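Fatty-acid-binding protein 1 (Arabidopsis thaliana, PDB 4DOO) is a chloroplast protein of the chalcone-isomerase fold that binds fatty acids, preferring saturated ones, and may act in alpha-linolenic acid metabolism. Local coordinates at residues M87-Q92 / D179-E184; N105-S110 / S132-E137; D147-K150 / L156-A159. All blocks are in the same frame, centred on the assembly; numbering follows the deposited sequence.

Contacts 1 and 3 build on one antiparallel sheet, and contact 2 joins a helix and a loop beside it, all within the chalcone-isomerase-like region. Contact 1, whose segments 87-92 and 179-184 lie far apart in sequence, sits near the centre of the chain; contacts 2 and 3 are nested in the loop it closes and follow one another in series. Strands 87-93 and 145-151 are sheet neighbours, which joins contact 1 to contact 3 (centres about 11 Å apart) by backbone hydrogen bonding. Contact 2 lies about 16 Å from contact 1 and 14 Å from contact 3, and Phe134 reaches Val158. Together the three contacts help to wall the lauric acid pocket.

Contact 1: M87-Q92 / D179-E184; sequences MTIRLQ and DLYIGE. With DAO (lauric acid), chain C.
Tyr181, near the end of helix 171-182, lays its ring on Ile89 of strand 87-93, and the two side chains account for most of the surface buried here. From CB, which points to the strand, the side chain starts with CG opposite the carbonyl carbon (chi1 -57°). Of the ring atoms, CD2, CE2 and CZ come nearest to the methyl CG2 of Ile89, with CE2 4.0 Å from it. That methyl stands 3.9 Å from the ring centroid and only 10° off the normal, a CH-pi contact made squarely over the face. The opposite face carries CB of the preceding Leu180, set toward the rim, which leaves the ring held between two aliphatic groups. At the tip, the hydroxyl OH comes 3.9 Å from CD2 of Leu91 and 3.8 Å from C3 of the lauric acid. Its polar partner is the hydroxyl of Tyr43, a residue that itself hydrogen-bonds the fatty acid.

A beta-branched isoleucine suits the strand, and its CG2, anti to the backbone N, is the branch presented to the ring. Farther out, Leu180 CD1 comes 3.9 Å from C2 of the lauric acid. The rings of Phe45 and Phe187 add edge-to-face contacts around Tyr181. Between these segments there is van der Waals and CH-pi packing alone, without a hydrogen bond. Packing on both faces, with Phe45 and Phe187 alongside, is likely to hold the ring's plane. Tyr181 lines the pocket itself and, through its bond to Tyr43, is likely to help position that ligand-binding hydroxyl.

Contact 2: N105-S110 / S132-E137; sequences NAFQES and SLFKDE. With DAO (lauric acid), chain C; DAO (lauric acid), chain D.
Phe107 of helix 100-118 and Phe134 of the loop after helix 124-131 meet through their rings, CZ of Phe107 lying 4.1 Å from CD1 of Phe134. The pair is oblique, with centroids 5.5 Å apart and planes at 48°, so neither ring lies flat on the other. Phe107 holds its CG between the backbone N and the carbonyl carbon (chi1 71°), which carries the ring off the helix toward the loop.

Apolar contact with the lauric acid is the second kind of interaction. The chain runs over one face of Phe134, where CE2 lies 3.7 Å from C8, while CB of Leu133 lies over the rim of the opposite face. Phe107 touches the same stretch with CD2, 3.9 Å from C8, and uses its CB nearer the carboxylate end. At the far end, the terminal methyl C12 rests 3.5 Å from CB of Glu137, the aliphatic base of an acidic side chain. Ala106, small enough to lie close, sets its CB 3.5 Å from C8 of a second lauric acid. Replacing Phe134 by an alanine, which removes the aromatic face beside C7 to C11, would probably open a gap along the tail and leave Phe107 without its partner from this loop.

The polar contact with the ligand in these segments is made at the head group: Ser110 OG donates a 2.8 Å hydrogen bond to O1 of the first fatty acid, which Arg30 and Tyr43 also bind. Phenylalanines thus suit the tail and a serine the head.

Phe130 of helix 124-131 sets edge-to-face contacts with both rings, Arg104 of helix 100-118 hydrogen-bonds the Phe134 carbonyl, and Val158 and Ile160 of strand 155-160 back the loop.

Contact 3: D147-K150 / L156-A159; sequences DLTK and LSVA
Leu148 and Val158 lie side by side and point the same way, CD2 of the leucine 3.8 Å from CG2 of the valine, in a non-hydrogen-bonded pair of an antiparallel beta hairpin. This is the buried face of the ladder, packed against helix and ligand. In Leu148, chi1 (-52°) and chi2 (174°) together set CD2 beside the valine, and the side chain also touches a bound lauric acid. Leu156 shares this side and brings its CD1 near the carbonyl oxygen of Thr149. Branched aliphatic residues fit such burial; Lys150, on the same face, runs out extended to hydrogen-bond Ala83 O through NZ.

Between the faces, the backbones are joined by two pairs of hydrogen bonds. Asp147 N reaches Ala159 O at 2.8 Å and is answered by Ala159 N; Thr149 N meets Ser157 O at 2.8 Å in a nearly straight bond (174° at the hydrogen), with Ser157 N returning to Thr149 O. CA-H...O contacts, such as Val158 CA to Asp147 O at 3.4 Å, lie between these bonds.

The other face, with Asp147, Thr149, Ser157 and Ala159, is more polar and partly open to solvent, Ser157 alone being buried. Its side chains nonetheless lie close across the strands: OG1 of Thr149 comes 3.4 Å from CB of Ser157, and the small Ala159 sits beside Asp147. Their polar ends look elsewhere. Both hydroxyls bind the carboxylate of Asp151, Ser157 OG also pairing with Ser167, while Asp147 makes a salt bridge to Arg90.

The hairpin lies between strands 87-93 and 163-169 in the sheet, and helix 171-182 packs on the Leu148 and Leu156 side through Ile177, with Leu173 also touching Leu156.

Contact 1: M87-Q92 / D179-E184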
# COMPACT_ATOMS: atom_id res chain seq x y z
N MET A 87 -5.95 -6.83 0.05
CA MET A 87 -5.80 -5.40 -0.16
C MET A 87 -5.10 -5.10 -1.47
O MET A 87 -4.44 -5.97 -2.06
CB MET A 87 -4.97 -4.79 0.97
CG MET A 87 -5.50 -5.01 2.37
SD MET A 87 -4.51 -4.09 3.55
CE MET A 87 -5.55 -4.16 5.02
N THR A 88 -5.26 -3.87 -1.92
CA THR A 88 -4.62 -3.42 -3.15
C THR A 88 -4.05 -2.03 -2.91
O THR A 88 -4.70 -1.18 -2.28
CB THR A 88 -5.61 -3.33 -4.34
OG1 THR A 88 -6.06 -4.64 -4.69
CG2 THR A 88 -4.92 -2.71 -5.56
N ILE A 89 -2.83 -1.81 -3.39
CA ILE A 89 -2.19 -0.51 -3.31
C ILE A 89 -2.00 -0.13 -4.77
O ILE A 89 -1.21 -0.76 -5.47
CB ILE A 89 -0.80 -0.56 -2.64
CG1 ILE A 89 -0.91 -1.08 -1.20
CG2 ILE A 89 -0.17 0.83 -2.65
CD1 ILE A 89 -1.79 -0.23 -0.31
N ARG A 90 -2.74 0.86 -5.24
CA ARG A 90 -2.59 1.30 -6.63
C ARG A 90 -1.73 2.55 -6.69
O ARG A 90 -2.04 3.56 -6.05
CB ARG A 90 -3.96 1.57 -7.26
CG ARG A 90 -3.87 2.29 -8.60
CD ARG A 90 -5.20 2.27 -9.33
NE ARG A 90 -5.59 0.90 -9.66
CZ ARG A 90 -6.68 0.58 -10.34
NH1 ARG A 90 -7.51 1.53 -10.77
NH2 ARG A 90 -6.95 -0.69 -10.60
N LEU A 91 -0.64 2.47 -7.44
CA LEU A 91 0.27 3.59 -7.60
C LEU A 91 0.10 4.18 -8.99
O LEU A 91 -0.05 3.43 -9.96
CB LEU A 91 1.74 3.15 -7.46
CG LEU A 91 2.26 2.48 -6.19
CD1 LEU A 91 1.73 1.06 -6.10
CD2 LEU A 91 3.78 2.48 -6.22
N GLN A 92 0.13 5.50 -9.08
CA GLN A 92 0.04 6.20 -10.36
C GLN A 92 1.20 7.19 -10.37
O GLN A 92 1.22 8.13 -9.57
CB GLN A 92 -1.30 6.92 -10.51
CG GLN A 92 -2.48 5.98 -10.68
CD GLN A 92 -3.76 6.71 -10.99
OE1 GLN A 92 -3.89 7.36 -12.03
NE2 GLN A 92 -4.73 6.63 -10.08
N ASP A 179 3.35 -1.78 5.33
CA ASP A 179 3.76 -0.91 6.43
C ASP A 179 4.20 0.47 5.95
O ASP A 179 4.10 1.45 6.69
CB ASP A 179 4.88 -1.56 7.25
CG ASP A 179 5.10 -0.85 8.58
OD1 ASP A 179 6.09 -0.10 8.71
OD2 ASP A 179 4.27 -1.04 9.49
N LEU A 180 4.68 0.54 4.71
CA LEU A 180 5.14 1.81 4.15
C LEU A 180 3.98 2.78 3.94
O LEU A 180 4.16 3.99 3.97
CB LEU A 180 5.81 1.58 2.79
CG LEU A 180 7.13 0.82 2.78
CD1 LEU A 180 7.57 0.57 1.34
CD2 LEU A 180 8.18 1.62 3.55
N TYR A 181 2.79 2.22 3.71
CA TYR A 181 1.61 3.03 3.45
C TYR A 181 0.65 3.20 4.64
O TYR A 181 0.07 4.27 4.82
CB TYR A 181 0.85 2.42 2.27
CG TYR A 181 1.70 2.30 1.01
CD1 TYR A 181 1.93 3.41 0.19
CD2 TYR A 181 2.31 1.10 0.67
CE1 TYR A 181 2.75 3.32 -0.94
CE2 TYR A 181 3.13 0.99 -0.45
CZ TYR A 181 3.35 2.10 -1.25
OH TYR A 181 4.17 1.98 -2.35
N ILE A 182 0.51 2.15 5.44
CA ILE A 182 -0.42 2.20 6.57
C ILE A 182 0.21 1.91 7.94
O ILE A 182 -0.50 1.66 8.92
CB ILE A 182 -1.59 1.20 6.32
CG1 ILE A 182 -2.27 1.55 5.00
CG2 ILE A 182 -2.63 1.26 7.44
CD1 ILE A 182 -2.83 2.96 4.95
N GLY A 183 1.53 1.99 8.02
CA GLY A 183 2.21 1.73 9.28
C GLY A 183 2.48 2.95 10.14
O GLY A 183 1.95 4.04 9.89
N GLU A 184 3.30 2.77 11.17
CA GLU A 184 3.64 3.83 12.10
C GLU A 184 4.32 5.04 11.47
O GLU A 184 4.09 6.19 11.87
CB GLU A 184 4.54 3.27 13.21
CG GLU A 184 4.87 4.27 14.31
CD GLU A 184 3.62 4.85 14.95
OE1 GLU A 184 2.70 4.08 15.27
OE2 GLU A 184 3.57 6.09 15.13
O1 DAO C . 9.83 3.48 -2.15
O2 DAO C . 7.84 4.24 -2.74
C1 DAO C . 8.61 3.31 -2.41
C2 DAO C . 8.05 1.91 -2.34
C3 DAO C . 7.70 1.42 -3.73
C4 DAO C . 7.31 -0.07 -3.72
C5 DAO C . 6.67 -0.48 -5.05
C6 DAO C . 7.73 -0.77 -6.11
C7 DAO C . 7.19 -0.56 -7.51
C8 DAO C . 8.34 -0.40 -8.49
C9 DAO C . 7.83 -0.03 -9.88
C10 DAO C . 8.99 0.05 -10.86
C11 DAO C . 8.52 -0.28 -12.28
C12 DAO C . 9.61 0.00 -13.28

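Contact 2: N105-S110 / S132-E137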
# COMPACT_ATOMS: atom_id res chain seq x y z
N ASN A 105 16.86 1.47 -6.75
CA ASN A 105 17.60 1.75 -5.53
C ASN A 105 16.67 2.29 -4.45
O ASN A 105 16.83 1.97 -3.27
CB ASN A 105 18.71 2.78 -5.82
CG ASN A 105 19.94 2.14 -6.44
OD1 ASN A 105 19.87 1.08 -7.07
ND2 ASN A 105 21.09 2.80 -6.28
N ALA A 106 15.68 3.08 -4.85
CA ALA A 106 14.73 3.66 -3.91
C ALA A 106 13.82 2.64 -3.23
O ALA A 106 13.65 2.68 -2.01
CB ALA A 106 13.89 4.73 -4.60
N PHE A 107 13.23 1.72 -4.00
CA PHE A 107 12.36 0.74 -3.35
C PHE A 107 13.16 -0.36 -2.66
O PHE A 107 12.65 -1.03 -1.76
CB PHE A 107 11.31 0.16 -4.33
CG PHE A 107 11.86 -0.77 -5.39
CD1 PHE A 107 12.39 -2.01 -5.04
CD2 PHE A 107 11.77 -0.43 -6.73
CE1 PHE A 107 12.82 -2.90 -6.02
CE2 PHE A 107 12.20 -1.32 -7.73
CZ PHE A 107 12.72 -2.56 -7.37
N GLN A 108 14.42 -0.55 -3.05
CA GLN A 108 15.23 -1.55 -2.38
C GLN A 108 15.54 -1.03 -0.98
O GLN A 108 15.61 -1.80 -0.02
CB GLN A 108 16.52 -1.82 -3.17
CG GLN A 108 16.29 -2.79 -4.32
CD GLN A 108 17.39 -2.75 -5.36
OE1 GLN A 108 17.42 -3.56 -6.28
NE2 GLN A 108 18.31 -1.80 -5.22
N GLU A 109 15.70 0.28 -0.87
CA GLU A 109 15.97 0.91 0.42
C GLU A 109 14.73 0.93 1.31
O GLU A 109 14.78 0.48 2.46
CB GLU A 109 16.47 2.34 0.22
CG GLU A 109 17.07 2.97 1.48
CD GLU A 109 17.72 4.31 1.22
OE1 GLU A 109 16.99 5.28 0.92
OE2 GLU A 109 18.96 4.41 1.32
N SER A 110 13.62 1.44 0.78
CA SER A 110 12.38 1.52 1.56
C SER A 110 11.87 0.14 1.97
O SER A 110 11.59 -0.11 3.15
CB SER A 110 11.30 2.26 0.77
OG SER A 110 10.98 1.58 -0.43
N SER A 132 13.29 -8.71 -8.81
CA SER A 132 13.20 -9.46 -10.06
C SER A 132 11.86 -9.30 -10.77
O SER A 132 11.77 -9.53 -11.98
CB SER A 132 13.47 -10.94 -9.81
OG SER A 132 14.80 -11.14 -9.36
N LEU A 133 10.82 -8.93 -10.04
CA LEU A 133 9.51 -8.75 -10.65
C LEU A 133 9.54 -7.62 -11.68
O LEU A 133 8.73 -7.60 -12.61
CB LEU A 133 8.46 -8.43 -9.57
CG LEU A 133 8.16 -9.50 -8.51
CD1 LEU A 133 7.12 -8.95 -7.53
CD2 LEU A 133 7.64 -10.77 -9.17
N PHE A 134 10.47 -6.69 -11.52
CA PHE A 134 10.57 -5.56 -12.44
C PHE A 134 11.81 -5.61 -13.32
O PHE A 134 12.22 -4.59 -13.88
CB PHE A 134 10.56 -4.24 -11.65
CG PHE A 134 9.53 -4.20 -10.56
CD1 PHE A 134 9.81 -4.71 -9.30
CD2 PHE A 134 8.27 -3.67 -10.80
CE1 PHE A 134 8.85 -4.69 -8.29
CE2 PHE A 134 7.30 -3.65 -9.80
CZ PHE A 134 7.59 -4.16 -8.54
N LYS A 135 12.38 -6.80 -13.47
CA LYS A 135 13.59 -6.98 -14.27
C LYS A 135 13.42 -6.62 -15.75
O LYS A 135 14.39 -6.26 -16.41
CB LYS A 135 14.08 -8.43 -14.15
CG LYS A 135 13.07 -9.46 -14.63
CD LYS A 135 13.57 -10.88 -14.39
CE LYS A 135 14.83 -11.18 -15.19
NZ LYS A 135 14.60 -11.03 -16.66
N ASP A 136 12.20 -6.71 -16.27
CA ASP A 136 11.95 -6.42 -17.68
C ASP A 136 11.46 -5.00 -17.97
O ASP A 136 11.11 -4.69 -19.11
CB ASP A 136 10.94 -7.42 -18.25
CG ASP A 136 11.44 -8.85 -18.20
OD1 ASP A 136 12.58 -9.09 -18.62
OD2 ASP A 136 10.68 -9.73 -17.74
N GLU A 137 11.45 -4.15 -16.96
CA GLU A 137 11.01 -2.77 -17.14
C GLU A 137 12.19 -1.87 -17.47
O GLU A 137 13.20 -1.89 -16.77
CB GLU A 137 10.31 -2.27 -15.88
CG GLU A 137 9.22 -3.20 -15.40
CD GLU A 137 8.16 -3.44 -16.46
OE1 GLU A 137 7.45 -4.47 -16.38
OE2 GLU A 137 8.03 -2.60 -17.37
O1 DAO C . 9.83 3.48 -2.15
O2 DAO C . 7.84 4.24 -2.74
C1 DAO C . 8.61 3.31 -2.41
C2 DAO C . 8.05 1.91 -2.34
C3 DAO C . 7.70 1.42 -3.73
C4 DAO C . 7.31 -0.07 -3.72
C5 DAO C . 6.67 -0.48 -5.05
C6 DAO C . 7.73 -0.77 -6.11
C7 DAO C . 7.19 -0.56 -7.51
C8 DAO C . 8.34 -0.40 -8.49
C9 DAO C . 7.83 -0.03 -9.88
C10 DAO C . 8.99 0.05 -10.86
C11 DAO C . 8.52 -0.28 -12.28
C12 DAO C . 9.61 0.00 -13.28
O1 DAO D . 16.04 14.10 -7.92
O2 DAO D . 15.11 13.20 -9.69
C1 DAO D . 15.20 13.35 -8.45
C2 DAO D . 14.24 12.59 -7.56
C3 DAO D . 14.75 11.16 -7.34
C4 DAO D . 13.61 10.15 -7.47
C5 DAO D . 13.27 9.54 -6.12
C6 DAO D . 13.13 8.03 -6.23
C7 DAO D . 11.77 7.55 -5.72
C8 DAO D . 11.33 6.31 -6.47
C9 DAO D . 10.30 5.51 -5.67
C10 DAO D . 9.06 5.23 -6.53
C11 DAO D . 8.91 3.74 -6.80
C12 DAO D . 7.82 3.48 -7.82

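Contact 3: D147-K150 / L156-A159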
# COMPACT_ATOMS: atom_id res chain seq x y z
N ASP A 147 -0.16 -1.93 -9.67
CA ASP A 147 -1.05 -2.46 -8.65
C ASP A 147 -0.35 -3.52 -7.81
O ASP A 147 0.04 -4.57 -8.32
CB ASP A 147 -2.30 -3.07 -9.29
CG ASP A 147 -3.39 -2.04 -9.54
OD1 ASP A 147 -3.17 -0.85 -9.23
OD2 ASP A 147 -4.47 -2.43 -10.03
N LEU A 148 -0.19 -3.23 -6.52
CA LEU A 148 0.42 -4.17 -5.59
C LEU A 148 -0.75 -4.78 -4.83
O LEU A 148 -1.51 -4.06 -4.18
CB LEU A 148 1.35 -3.45 -4.61
CG LEU A 148 2.42 -2.51 -5.15
CD1 LEU A 148 3.12 -1.81 -3.98
CD2 LEU A 148 3.42 -3.28 -5.99
N THR A 149 -0.91 -6.09 -4.91
CA THR A 149 -2.02 -6.70 -4.20
C THR A 149 -1.63 -7.79 -3.22
O THR A 149 -0.70 -8.57 -3.46
CB THR A 149 -3.07 -7.27 -5.17
OG1 THR A 149 -2.49 -8.34 -5.93
CG2 THR A 149 -3.56 -6.19 -6.12
N LYS A 150 -2.35 -7.82 -2.10
CA LYS A 150 -2.16 -8.83 -1.07
C LYS A 150 -3.27 -9.83 -1.35
O LYS A 150 -4.44 -9.58 -1.04
CB LYS A 150 -2.32 -8.21 0.32
CG LYS A 150 -2.16 -9.19 1.47
CD LYS A 150 -2.31 -8.49 2.81
CE LYS A 150 -2.26 -9.48 3.97
NZ LYS A 150 -2.39 -8.80 5.28
N LEU A 156 1.98 -11.77 -2.36
CA LEU A 156 2.10 -10.44 -2.96
C LEU A 156 2.15 -10.53 -4.47
O LEU A 156 3.06 -11.12 -5.04
CB LEU A 156 3.37 -9.76 -2.47
CG LEU A 156 3.59 -8.38 -3.10
CD1 LEU A 156 2.79 -7.34 -2.33
CD2 LEU A 156 5.06 -8.02 -3.10
N SER A 157 1.17 -9.93 -5.13
CA SER A 157 1.12 -9.93 -6.59
C SER A 157 1.28 -8.52 -7.13
O SER A 157 0.78 -7.56 -6.53
CB SER A 157 -0.19 -10.54 -7.09
OG SER A 157 -0.29 -11.89 -6.69
N VAL A 158 1.95 -8.40 -8.27
CA VAL A 158 2.18 -7.11 -8.89
C VAL A 158 1.74 -7.08 -10.35
O VAL A 158 2.03 -7.99 -11.12
CB VAL A 158 3.68 -6.72 -8.86
CG1 VAL A 158 3.88 -5.34 -9.48
CG2 VAL A 158 4.19 -6.75 -7.43
N ALA A 159 1.03 -6.01 -10.70
CA ALA A 159 0.56 -5.82 -12.06
C ALA A 159 0.99 -4.42 -12.50
O ALA A 159 0.85 -3.45 -11.74
CB ALA A 159 -0.95 -5.96 -12.13